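Local coordinates for vacuolar-sorting protein BRO1 (Saccharomyces cerevisiae, PDB 1ZB1) that takes part in sorting cargo proteins into intralumenal vesicles of multivesicular bodies and acts as an adapter that recruits the DOA4 deubiquitinase to endosomes, at residues A[73-76]-A[77-81]; A[127-130]-A[131-135]; A[154-157]-A[158-162]; A[347-350]-A[351-355]. All blocks are in the same frame, centred on the assembly; numbering follows the deposited sequence.

Interaction 1. Residues A[73-76]-A[77-81]; sequences LKYY and SFLEH
Across the join of 73-76 and 77-81, in the middle of helix 65-86, four successive i to i+4 backbone hydrogen bonds run from S77 N to L73 O through E80 N to Y76 O, the last of them short at 2.8 Å. The S77 side chain adds one more bond: its OG, which lies anti to the carbonyl carbon and beside its own N (chi1 -68°), donates to L73 O at 3.1 Å. L73 O therefore takes two donors from one residue, the amide and the hydroxyl reaching it from opposite faces of the carbonyl plane. The helix belongs to the Bro1 domain, a largely helical unit, and here it lies between helices 46-58, 118-139 and 349-371. One turn apart, Y75 and L79 make a CH-pi contact: L79 CD2 sits over a face of the tyrosine ring, 4.1 Å from the centroid of the Y75 ring and 29° off its normal. L79 CD1 reaches the hydroxyl end of the tyrosine, 3.9 Å from Y75 OH, while that hydroxyl is hydrogen-bonded to E121 and W23. Y76 and E80 are joined through one water, which lies in the plane of the tyrosine ring at its edge, 2.7 Å from Y76 OH. The same water donates to E80 OE2 at 2.6 Å. E80 OE1, the other carboxylate oxygen, forms a salt bridge with K122.

Interaction 2. Residues A[127-130]-A[131-135]; sequences FNIA and VIFTQ
V131 is packed against the preceding turn of its helix chiefly through one methyl. With CG1 anti to the backbone N (chi1 171°), the other methyl, V131 CG2, falls beside the N and lies 3.4 Å from F127 O. The same methyl meets the phenyl ring at an oblique angle, with V131 CG2 3.8 Å from F127 CE1, while V131 N donates to F127 O. Carbonyl and ring of F127 are thus both in contact with one valine. A130 has only a methyl to offer, and its part in the contact is mostly backbone: A130 O accepts a weak bond from T134 N at 3.3 Å, and T134 CG2 approaches the same oxygen. The T134 hydroxyl instead turns back to the chain, T134 OG1 donating at 2.6 Å to an in-plane lone pair of V131 O. Since Q135 N bonds to V131 O as well, that oxygen is gripped twice. I129 and F133 run alongside one another in the same direction. The CG2 branch of the isoleucine, rather than its longer arm, touches the ring, at 3.6 Å from I129 CG2 to F133 CE2. The backbone of this pair is tied by F133 N to I129 O. Within the Bro1 domain, helix 118-139 is buried here among several helices: A130, F133 and T134 face helix 146-165, I129 and I132 face helix 65-86, F127 and T134 touch helix 176-198, and N128 bonds through OD1 to the backbone N of K16 in a loop.

Interaction 3. Residues A[154-157]-A[158-162]; sequences KAFS and CFEYL
Two consecutive turns of helix 146-165, one of the stacked helices of the Bro1 domain, meet here through regular alpha-helical bonding. F159 N donates to A155 O at 3.0 Å in a nearly straight bond (171° at the hydrogen), and C158, E160 and Y161 repeat the pattern with K154, F156 and S157. The F159 side chain leans back over this turn: CG is anti to the carbonyl carbon (chi1 -77°), which leaves F159 CD2 3.5 Å from A155 O, with the ring oblique to that carbonyl. C158 is turned the same way, its SG 3.4 Å from K154 O. F156 and E160 lie one turn apart, and the extended glutamate brings E160 OE2 to 4.2 Å from F156 CZ, at an oblique angle to the ring. That carboxylate has a long, weak ion pair with R180, while the F156 ring stacks on H187. S157 OG is directed to P347. A155 and C158 face T134 and A130 of helix 118-139, and the F159 ring packs on A130 too. Such close pairing of helices consecutive in the chain is typical of the antiparallel alpha-hairpins of TPR-like helical folds, the clan to which the Bro1 domain belongs.

Interaction 4. Residues A[347-350]-A[351-355]; sequences PTWE and KILEP
W349 carries the apolar centre, its indole lying against the residues three and four places on. L353 CB stands over one face, displaced from the ring centre, 4.0 Å from the centroid of the W349 six-membered ring and 13° off the normal: a CH-pi contact. The leucine methyls extend it, L353 CD2 lying 3.9 Å from W349 CZ2. I352 crosses the indole at about a right angle and meets it with its short branch, I352 CG2 being 3.7 Å from W349 CZ3. The longer arm takes a different direction, and I352 CD1 lies 4.0 Å from P347 CG. Further out, the chain turns polar at the start of the helix, where T348 is the N-cap. Its OG1, placed between the backbone N and the carbonyl carbon (chi1 55°), accepts from K351 N at 3.1 Å, a capping bond on an amide that has only a weak bond to T348 O. The latter oxygen also takes I352 N, and W349 O and E350 O continue the helical bonding to L353 N and E354 N. The kink at P355, whose nitrogen makes no bond to the preceding turn, follows at once. Helix 349-371 thus begins wedged among three others: W349 reaches L73 and Y76 of helix 65-86, L126 and I129 of helix 118-139, and C158 and Y161 of helix 146-165.

Three of the contacts are turns within a helix and the fourth is a capped helix start; all four include W349 or have a residue touching it. Interactions 2 and 3 are the nearest pair, about 9 Å between centres, and pack partly through small side chains, T134 CG2 lying 3.5 Å from A155 CB. Interaction 4 lies about 10 Å from interaction 3 and 12 Å from interaction 1, centre to centre. It is tied to interaction 3 by a probable hydrogen bond of 2.5 Å between S157 OG and P347 O, and to interaction 1 by Y76 CD2 at 3.6 Å from W349 CZ2. Interactions 1 and 2 meet through L73 CD1 and I129 CD1, 3.6 Å apart.

Interaction 1. Residues A[73-76]-A[77-81]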
loop_
_atom_site.group_PDB
_atom_site.type_symbol
_atom_site.label_atom_id
_atom_site.label_comp_id
_atom_site.label_asym_id
_atom_site.label_seq_id
_atom_site.Cartn_x
_atom_site.Cartn_y
_atom_site.Cartn_z
ATOM N N LEU A 73 -10.180 -10.447 -8.566
ATOM C CA LEU A 73 -11.311 -10.236 -7.658
ATOM C C LEU A 73 -12.375 -11.305 -7.921
ATOM O O LEU A 73 -12.986 -11.825 -6.987
ATOM C CB LEU A 73 -11.938 -8.850 -7.854
ATOM C CG LEU A 73 -11.517 -7.589 -7.087
ATOM C CD1 LEU A 73 -10.753 -7.938 -5.833
ATOM C CD2 LEU A 73 -10.709 -6.680 -7.995
ATOM N N LYS A 74 -12.602 -11.626 -9.195
ATOM C CA LYS A 74 -13.584 -12.650 -9.547
ATOM C C LYS A 74 -13.117 -14.035 -9.098
ATOM O O LYS A 74 -13.913 -14.850 -8.603
ATOM C CB LYS A 74 -13.845 -12.645 -11.061
ATOM C CG LYS A 74 -14.599 -11.400 -11.524
ATOM C CD LYS A 74 -14.943 -11.437 -13.011
ATOM C CE LYS A 74 -15.852 -10.254 -13.371
ATOM N NZ LYS A 74 -16.158 -10.157 -14.826
ATOM N N TYR A 75 -11.828 -14.306 -9.261
ATOM C CA TYR A 75 -11.299 -15.601 -8.842
ATOM C C TYR A 75 -11.350 -15.715 -7.312
ATOM O O TYR A 75 -11.651 -16.783 -6.787
ATOM C CB TYR A 75 -9.861 -15.799 -9.348
ATOM C CG TYR A 75 -9.304 -17.183 -9.056
ATOM C CD1 TYR A 75 -9.979 -18.327 -9.479
ATOM C CD2 TYR A 75 -8.124 -17.346 -8.320
ATOM C CE1 TYR A 75 -9.505 -19.604 -9.169
ATOM C CE2 TYR A 75 -7.636 -18.626 -8.010
ATOM C CZ TYR A 75 -8.336 -19.744 -8.434
ATOM O OH TYR A 75 -7.902 -21.006 -8.101
ATOM N N TYR A 76 -11.057 -14.628 -6.596
ATOM C CA TYR A 76 -11.114 -14.675 -5.129
ATOM C C TYR A 76 -12.557 -14.978 -4.716
ATOM O O TYR A 76 -12.797 -15.783 -3.804
ATOM C CB TYR A 76 -10.679 -13.341 -4.500
ATOM C CG TYR A 76 -10.440 -13.427 -2.991
ATOM C CD1 TYR A 76 -9.165 -13.673 -2.480
ATOM C CD2 TYR A 76 -11.496 -13.301 -2.086
ATOM C CE1 TYR A 76 -8.941 -13.793 -1.102
ATOM C CE2 TYR A 76 -11.290 -13.423 -0.701
ATOM C CZ TYR A 76 -10.010 -13.668 -0.217
ATOM O OH TYR A 76 -9.794 -13.779 1.145
ATOM N N SER A 77 -13.517 -14.347 -5.390
ATOM C CA SER A 77 -14.926 -14.581 -5.076
ATOM C C SER A 77 -15.243 -16.065 -5.188
ATOM O O SER A 77 -15.926 -16.624 -4.332
ATOM C CB SER A 77 -15.853 -13.788 -6.008
ATOM O OG SER A 77 -15.744 -12.394 -5.765
ATOM N N PHE A 78 -14.746 -16.702 -6.245
ATOM C CA PHE A 78 -14.973 -18.131 -6.449
ATOM C C PHE A 78 -14.460 -18.900 -5.239
ATOM O O PHE A 78 -15.127 -19.797 -4.721
ATOM C CB PHE A 78 -14.228 -18.631 -7.689
ATOM C CG PHE A 78 -14.186 -20.133 -7.792
ATOM C CD1 PHE A 78 -15.271 -20.839 -8.302
ATOM C CD2 PHE A 78 -13.093 -20.845 -7.304
ATOM C CE1 PHE A 78 -15.272 -22.238 -8.325
ATOM C CE2 PHE A 78 -13.088 -22.242 -7.323
ATOM C CZ PHE A 78 -14.180 -22.937 -7.833
ATOM N N LEU A 79 -13.251 -18.545 -4.814
ATOM C CA LEU A 79 -12.592 -19.179 -3.671
ATOM C C LEU A 79 -13.331 -18.957 -2.359
ATOM O O LEU A 79 -13.431 -19.870 -1.535
ATOM C CB LEU A 79 -11.175 -18.625 -3.516
ATOM C CG LEU A 79 -9.926 -19.309 -4.077
ATOM C CD1 LEU A 79 -10.246 -20.404 -5.082
ATOM C CD2 LEU A 79 -9.047 -18.233 -4.663
ATOM N N GLU A 80 -13.818 -17.736 -2.153
ATOM C CA GLU A 80 -14.521 -17.408 -0.920
ATOM C C GLU A 80 -15.811 -18.222 -0.791
ATOM O O GLU A 80 -16.109 -18.762 0.280
ATOM C CB GLU A 80 -14.817 -15.901 -0.859
ATOM C CG GLU A 80 -15.342 -15.433 0.490
ATOM C CD GLU A 80 -14.337 -15.633 1.616
ATOM O OE1 GLU A 80 -13.815 -16.762 1.772
ATOM O OE2 GLU A 80 -14.078 -14.666 2.357
ATOM N N HIS A 81 -16.574 -18.314 -1.876
ATOM C CA HIS A 81 -17.807 -19.095 -1.856
ATOM C C HIS A 81 -17.493 -20.581 -1.677
ATOM O O HIS A 81 -18.245 -21.302 -1.023
ATOM C CB HIS A 81 -18.607 -18.898 -3.149
ATOM C CG HIS A 81 -19.389 -17.623 -3.194
ATOM N ND1 HIS A 81 -19.058 -16.573 -4.025
ATOM C CD2 HIS A 81 -20.497 -17.233 -2.519
ATOM C CE1 HIS A 81 -19.929 -15.592 -3.860
ATOM N NE2 HIS A 81 -20.811 -15.966 -2.951
HETATM O O HOH W 1 -11.965 -13.124 2.666
#

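Interaction 2. Residues A[127-130]-A[131-135]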
loop_
_atom_site.group_PDB
_atom_site.type_symbol
_atom_site.label_atom_id
_atom_site.label_comp_id
_atom_site.label_asym_id
_atom_site.label_seq_id
_atom_site.Cartn_x
_atom_site.Cartn_y
_atom_site.Cartn_z
ATOM N N PHE A 127 -2.920 -11.101 -1.935
ATOM C CA PHE A 127 -1.656 -10.374 -1.876
ATOM C C PHE A 127 -1.444 -9.699 -3.243
ATOM O O PHE A 127 -1.062 -8.526 -3.332
ATOM C CB PHE A 127 -0.506 -11.348 -1.583
ATOM C CG PHE A 127 0.844 -10.687 -1.472
ATOM C CD1 PHE A 127 1.595 -10.406 -2.608
ATOM C CD2 PHE A 127 1.358 -10.336 -0.220
ATOM C CE1 PHE A 127 2.842 -9.783 -2.512
ATOM C CE2 PHE A 127 2.605 -9.709 -0.102
ATOM C CZ PHE A 127 3.353 -9.430 -1.248
ATOM N N ASN A 128 -1.693 -10.446 -4.314
ATOM C CA ASN A 128 -1.528 -9.891 -5.656
ATOM C C ASN A 128 -2.571 -8.810 -5.956
ATOM O O ASN A 128 -2.277 -7.832 -6.641
ATOM C CB ASN A 128 -1.561 -11.019 -6.704
ATOM C CG ASN A 128 -0.228 -11.768 -6.787
ATOM O OD1 ASN A 128 0.768 -11.329 -6.211
ATOM N ND2 ASN A 128 -0.202 -12.885 -7.509
ATOM N N ILE A 129 -3.784 -8.978 -5.434
ATOM C CA ILE A 129 -4.841 -7.984 -5.627
ATOM C C ILE A 129 -4.367 -6.650 -5.028
ATOM O O ILE A 129 -4.507 -5.581 -5.640
ATOM C CB ILE A 129 -6.149 -8.440 -4.935
ATOM C CG1 ILE A 129 -6.811 -9.548 -5.764
ATOM C CG2 ILE A 129 -7.100 -7.260 -4.757
ATOM C CD1 ILE A 129 -8.030 -10.179 -5.103
ATOM N N ALA A 130 -3.796 -6.719 -3.828
ATOM C CA ALA A 130 -3.284 -5.519 -3.157
ATOM C C ALA A 130 -2.178 -4.882 -3.997
ATOM O O ALA A 130 -2.148 -3.658 -4.197
ATOM C CB ALA A 130 -2.746 -5.887 -1.763
ATOM N N VAL A 131 -1.259 -5.707 -4.488
ATOM C CA VAL A 131 -0.167 -5.191 -5.315
ATOM C C VAL A 131 -0.724 -4.554 -6.591
ATOM O O VAL A 131 -0.280 -3.480 -7.005
ATOM C CB VAL A 131 0.827 -6.314 -5.714
ATOM C CG1 VAL A 131 1.814 -5.797 -6.759
ATOM C CG2 VAL A 131 1.599 -6.793 -4.475
ATOM N N ILE A 132 -1.693 -5.215 -7.211
ATOM C CA ILE A 132 -2.274 -4.692 -8.441
ATOM C C ILE A 132 -2.924 -3.322 -8.210
ATOM O O ILE A 132 -2.885 -2.457 -9.085
ATOM C CB ILE A 132 -3.280 -5.699 -9.045
ATOM C CG1 ILE A 132 -2.525 -6.963 -9.483
ATOM C CG2 ILE A 132 -3.987 -5.080 -10.256
ATOM C CD1 ILE A 132 -3.416 -8.114 -9.909
ATOM N N PHE A 133 -3.512 -3.106 -7.038
ATOM C CA PHE A 133 -4.098 -1.801 -6.763
ATOM C C PHE A 133 -2.986 -0.739 -6.779
ATOM O O PHE A 133 -3.209 0.375 -7.244
ATOM C CB PHE A 133 -4.821 -1.775 -5.405
ATOM C CG PHE A 133 -6.241 -2.290 -5.451
ATOM C CD1 PHE A 133 -7.172 -1.753 -6.352
ATOM C CD2 PHE A 133 -6.661 -3.283 -4.568
ATOM C CE1 PHE A 133 -8.493 -2.195 -6.368
ATOM C CE2 PHE A 133 -7.989 -3.739 -4.573
ATOM C CZ PHE A 133 -8.906 -3.193 -5.475
ATOM N N THR A 134 -1.793 -1.070 -6.282
ATOM C CA THR A 134 -0.706 -0.088 -6.305
ATOM C C THR A 134 -0.209 0.130 -7.736
ATOM O O THR A 134 0.277 1.215 -8.073
ATOM C CB THR A 134 0.498 -0.489 -5.392
ATOM O OG1 THR A 134 1.210 -1.596 -5.964
ATOM C CG2 THR A 134 0.000 -0.866 -3.994
ATOM N N GLN A 135 -0.338 -0.885 -8.586
ATOM C CA GLN A 135 0.095 -0.742 -9.977
ATOM C C GLN A 135 -0.886 0.145 -10.745
ATOM O O GLN A 135 -0.487 0.909 -11.629
ATOM C CB GLN A 135 0.217 -2.113 -10.645
ATOM C CG GLN A 135 1.252 -3.018 -9.970
ATOM C CD GLN A 135 1.370 -4.383 -10.622
ATOM O OE1 GLN A 135 0.375 -4.979 -11.025
ATOM N NE2 GLN A 135 2.596 -4.894 -10.708
#

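Interaction 3. Residues A[154-157]-A[158-162]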
loop_
_atom_site.group_PDB
_atom_site.type_symbol
_atom_site.label_atom_id
_atom_site.label_comp_id
_atom_site.label_asym_id
_atom_site.label_seq_id
_atom_site.Cartn_x
_atom_site.Cartn_y
_atom_site.Cartn_z
ATOM N N LYS A 154 -7.233 1.449 -1.348
ATOM C CA LYS A 154 -7.724 0.074 -1.406
ATOM C C LYS A 154 -6.583 -0.917 -1.150
ATOM O O LYS A 154 -6.779 -1.942 -0.485
ATOM C CB LYS A 154 -8.394 -0.206 -2.760
ATOM C CG LYS A 154 -9.752 0.469 -2.912
ATOM C CD LYS A 154 -10.367 0.208 -4.273
ATOM C CE LYS A 154 -11.747 0.828 -4.381
ATOM N NZ LYS A 154 -12.327 0.641 -5.747
ATOM N N ALA A 155 -5.393 -0.622 -1.666
ATOM C CA ALA A 155 -4.251 -1.514 -1.437
ATOM C C ALA A 155 -4.043 -1.625 0.071
ATOM O O ALA A 155 -3.865 -2.721 0.602
ATOM C CB ALA A 155 -2.990 -0.961 -2.108
ATOM N N PHE A 156 -4.083 -0.477 0.747
ATOM C CA PHE A 156 -3.924 -0.397 2.198
ATOM C C PHE A 156 -4.912 -1.350 2.872
ATOM O O PHE A 156 -4.534 -2.158 3.723
ATOM C CB PHE A 156 -4.148 1.066 2.637
ATOM C CG PHE A 156 -4.321 1.270 4.127
ATOM C CD1 PHE A 156 -3.567 0.554 5.054
ATOM C CD2 PHE A 156 -5.211 2.239 4.595
ATOM C CE1 PHE A 156 -3.697 0.799 6.426
ATOM C CE2 PHE A 156 -5.349 2.497 5.966
ATOM C CZ PHE A 156 -4.590 1.773 6.880
ATOM N N SER A 157 -6.174 -1.268 2.472
ATOM C CA SER A 157 -7.210 -2.122 3.030
ATOM C C SER A 157 -6.925 -3.623 2.828
ATOM O O SER A 157 -7.119 -4.422 3.743
ATOM C CB SER A 157 -8.562 -1.749 2.410
ATOM O OG SER A 157 -9.597 -2.567 2.914
ATOM N N CYS A 158 -6.475 -4.006 1.633
ATOM C CA CYS A 158 -6.171 -5.408 1.350
ATOM C C CYS A 158 -5.011 -5.964 2.191
ATOM O O CYS A 158 -5.111 -7.068 2.735
ATOM C CB CYS A 158 -5.859 -5.595 -0.140
ATOM S SG CYS A 158 -7.264 -5.262 -1.243
ATOM N N PHE A 159 -3.912 -5.219 2.286
ATOM C CA PHE A 159 -2.762 -5.671 3.080
ATOM C C PHE A 159 -3.094 -5.759 4.568
ATOM O O PHE A 159 -2.583 -6.628 5.283
ATOM C CB PHE A 159 -1.568 -4.738 2.884
ATOM C CG PHE A 159 -0.848 -4.944 1.578
ATOM C CD1 PHE A 159 -0.377 -6.213 1.224
ATOM C CD2 PHE A 159 -0.605 -3.871 0.721
ATOM C CE1 PHE A 159 0.330 -6.413 0.039
ATOM C CE2 PHE A 159 0.106 -4.060 -0.471
ATOM C CZ PHE A 159 0.574 -5.339 -0.811
ATOM N N GLU A 160 -3.947 -4.851 5.025
ATOM C CA GLU A 160 -4.372 -4.821 6.418
ATOM C C GLU A 160 -5.164 -6.088 6.746
ATOM O O GLU A 160 -4.928 -6.728 7.772
ATOM C CB GLU A 160 -5.232 -3.575 6.666
ATOM C CG GLU A 160 -5.839 -3.492 8.054
ATOM C CD GLU A 160 -6.574 -2.183 8.279
ATOM O OE1 GLU A 160 -7.574 -1.926 7.571
ATOM O OE2 GLU A 160 -6.145 -1.410 9.162
ATOM N N TYR A 161 -6.099 -6.445 5.871
ATOM C CA TYR A 161 -6.920 -7.644 6.061
ATOM C C TYR A 161 -6.037 -8.887 6.086
ATOM O O TYR A 161 -6.257 -9.810 6.876
ATOM C CB TYR A 161 -7.945 -7.773 4.931
ATOM C CG TYR A 161 -8.849 -8.985 5.054
ATOM C CD1 TYR A 161 -10.061 -8.907 5.741
ATOM C CD2 TYR A 161 -8.487 -10.210 4.489
ATOM C CE1 TYR A 161 -10.893 -10.017 5.859
ATOM C CE2 TYR A 161 -9.309 -11.329 4.604
ATOM C CZ TYR A 161 -10.514 -11.222 5.290
ATOM O OH TYR A 161 -11.349 -12.313 5.389
ATOM N N LEU A 162 -5.043 -8.914 5.205
ATOM C CA LEU A 162 -4.111 -10.031 5.145
ATOM C C LEU A 162 -3.328 -10.185 6.462
ATOM O O LEU A 162 -3.179 -11.296 6.984
ATOM C CB LEU A 162 -3.123 -9.823 3.989
ATOM C CG LEU A 162 -3.658 -10.092 2.571
ATOM C CD1 LEU A 162 -2.662 -9.561 1.550
ATOM C CD2 LEU A 162 -3.882 -11.593 2.364
#

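Interaction 4. Residues A[347-350]-A[351-355]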
loop_
_atom_site.group_PDB
_atom_site.type_symbol
_atom_site.label_atom_id
_atom_site.label_comp_id
_atom_site.label_asym_id
_atom_site.label_seq_id
_atom_site.Cartn_x
_atom_site.Cartn_y
_atom_site.Cartn_z
ATOM N N PRO A 347 -11.673 1.520 3.319
ATOM C CA PRO A 347 -12.901 0.726 3.329
ATOM C C PRO A 347 -12.507 -0.675 3.785
ATOM O O PRO A 347 -11.321 -0.980 3.878
ATOM C CB PRO A 347 -13.333 0.769 1.873
ATOM C CG PRO A 347 -12.020 0.704 1.162
ATOM C CD PRO A 347 -11.162 1.676 1.945
ATOM N N THR A 348 -13.473 -1.529 4.091
ATOM C CA THR A 348 -13.114 -2.883 4.512
ATOM C C THR A 348 -12.847 -3.731 3.270
ATOM O O THR A 348 -13.348 -3.417 2.191
ATOM C CB THR A 348 -14.246 -3.549 5.321
ATOM O OG1 THR A 348 -15.456 -3.519 4.556
ATOM C CG2 THR A 348 -14.455 -2.827 6.650
ATOM N N TRP A 349 -12.040 -4.783 3.413
ATOM C CA TRP A 349 -11.761 -5.685 2.293
ATOM C C TRP A 349 -13.107 -6.272 1.888
ATOM O O TRP A 349 -13.385 -6.466 0.705
ATOM C CB TRP A 349 -10.807 -6.817 2.714
ATOM C CG TRP A 349 -10.854 -8.062 1.822
ATOM C CD1 TRP A 349 -11.067 -9.353 2.229
ATOM C CD2 TRP A 349 -10.702 -8.118 0.391
ATOM N NE1 TRP A 349 -11.063 -10.208 1.144
ATOM C CE2 TRP A 349 -10.840 -9.476 0.006
ATOM C CE3 TRP A 349 -10.468 -7.154 -0.605
ATOM C CZ2 TRP A 349 -10.750 -9.894 -1.330
ATOM C CZ3 TRP A 349 -10.378 -7.574 -1.939
ATOM C CH2 TRP A 349 -10.521 -8.931 -2.284
ATOM N N GLU A 350 -13.943 -6.541 2.891
ATOM C CA GLU A 350 -15.273 -7.098 2.665
ATOM C C GLU A 350 -16.091 -6.250 1.687
ATOM O O GLU A 350 -16.772 -6.786 0.812
ATOM C CB GLU A 350 -16.036 -7.223 3.991
ATOM C CG GLU A 350 -15.507 -8.292 4.952
ATOM C CD GLU A 350 -14.299 -7.841 5.770
ATOM O OE1 GLU A 350 -13.930 -8.563 6.723
ATOM O OE2 GLU A 350 -13.716 -6.776 5.469
ATOM N N LYS A 351 -16.018 -4.931 1.841
ATOM C CA LYS A 351 -16.749 -4.016 0.968
ATOM C C LYS A 351 -16.136 -3.923 -0.429
ATOM O O LYS A 351 -16.840 -3.676 -1.406
ATOM C CB LYS A 351 -16.818 -2.622 1.602
ATOM C CG LYS A 351 -17.656 -2.576 2.873
ATOM C CD LYS A 351 -17.765 -1.162 3.427
ATOM C CE LYS A 351 -18.605 -1.127 4.702
ATOM N NZ LYS A 351 -18.800 0.262 5.209
ATOM N N ILE A 352 -14.823 -4.109 -0.525
ATOM C CA ILE A 352 -14.152 -4.063 -1.820
ATOM C C ILE A 352 -14.536 -5.308 -2.626
ATOM O O ILE A 352 -14.779 -5.237 -3.831
ATOM C CB ILE A 352 -12.610 -4.030 -1.648
ATOM C CG1 ILE A 352 -12.165 -2.648 -1.155
ATOM C CG2 ILE A 352 -11.925 -4.386 -2.964
ATOM C CD1 ILE A 352 -10.686 -2.569 -0.782
ATOM N N LEU A 353 -14.610 -6.445 -1.944
ATOM C CA LEU A 353 -14.935 -7.715 -2.589
ATOM C C LEU A 353 -16.412 -7.896 -2.932
ATOM O O LEU A 353 -16.764 -8.454 -3.975
ATOM C CB LEU A 353 -14.483 -8.864 -1.683
ATOM C CG LEU A 353 -14.804 -10.305 -2.093
ATOM C CD1 LEU A 353 -14.073 -10.651 -3.382
ATOM C CD2 LEU A 353 -14.385 -11.252 -0.977
ATOM N N GLU A 354 -17.266 -7.409 -2.042
ATOM C CA GLU A 354 -18.713 -7.538 -2.172
ATOM C C GLU A 354 -19.347 -7.413 -3.565
ATOM O O GLU A 354 -20.130 -8.267 -3.959
ATOM C CB GLU A 354 -19.376 -6.562 -1.196
ATOM C CG GLU A 354 -20.859 -6.756 -0.999
ATOM C CD GLU A 354 -21.337 -6.101 0.279
ATOM O OE1 GLU A 354 -20.988 -6.611 1.369
ATOM O OE2 GLU A 354 -22.044 -5.072 0.202
ATOM N N PRO A 355 -19.020 -6.360 -4.329
ATOM C CA PRO A 355 -19.616 -6.210 -5.664
ATOM C C PRO A 355 -19.401 -7.387 -6.631
ATOM O O PRO A 355 -20.143 -7.534 -7.606
ATOM C CB PRO A 355 -18.979 -4.922 -6.183
ATOM C CG PRO A 355 -18.717 -4.140 -4.926
ATOM C CD PRO A 355 -18.179 -5.195 -3.997
#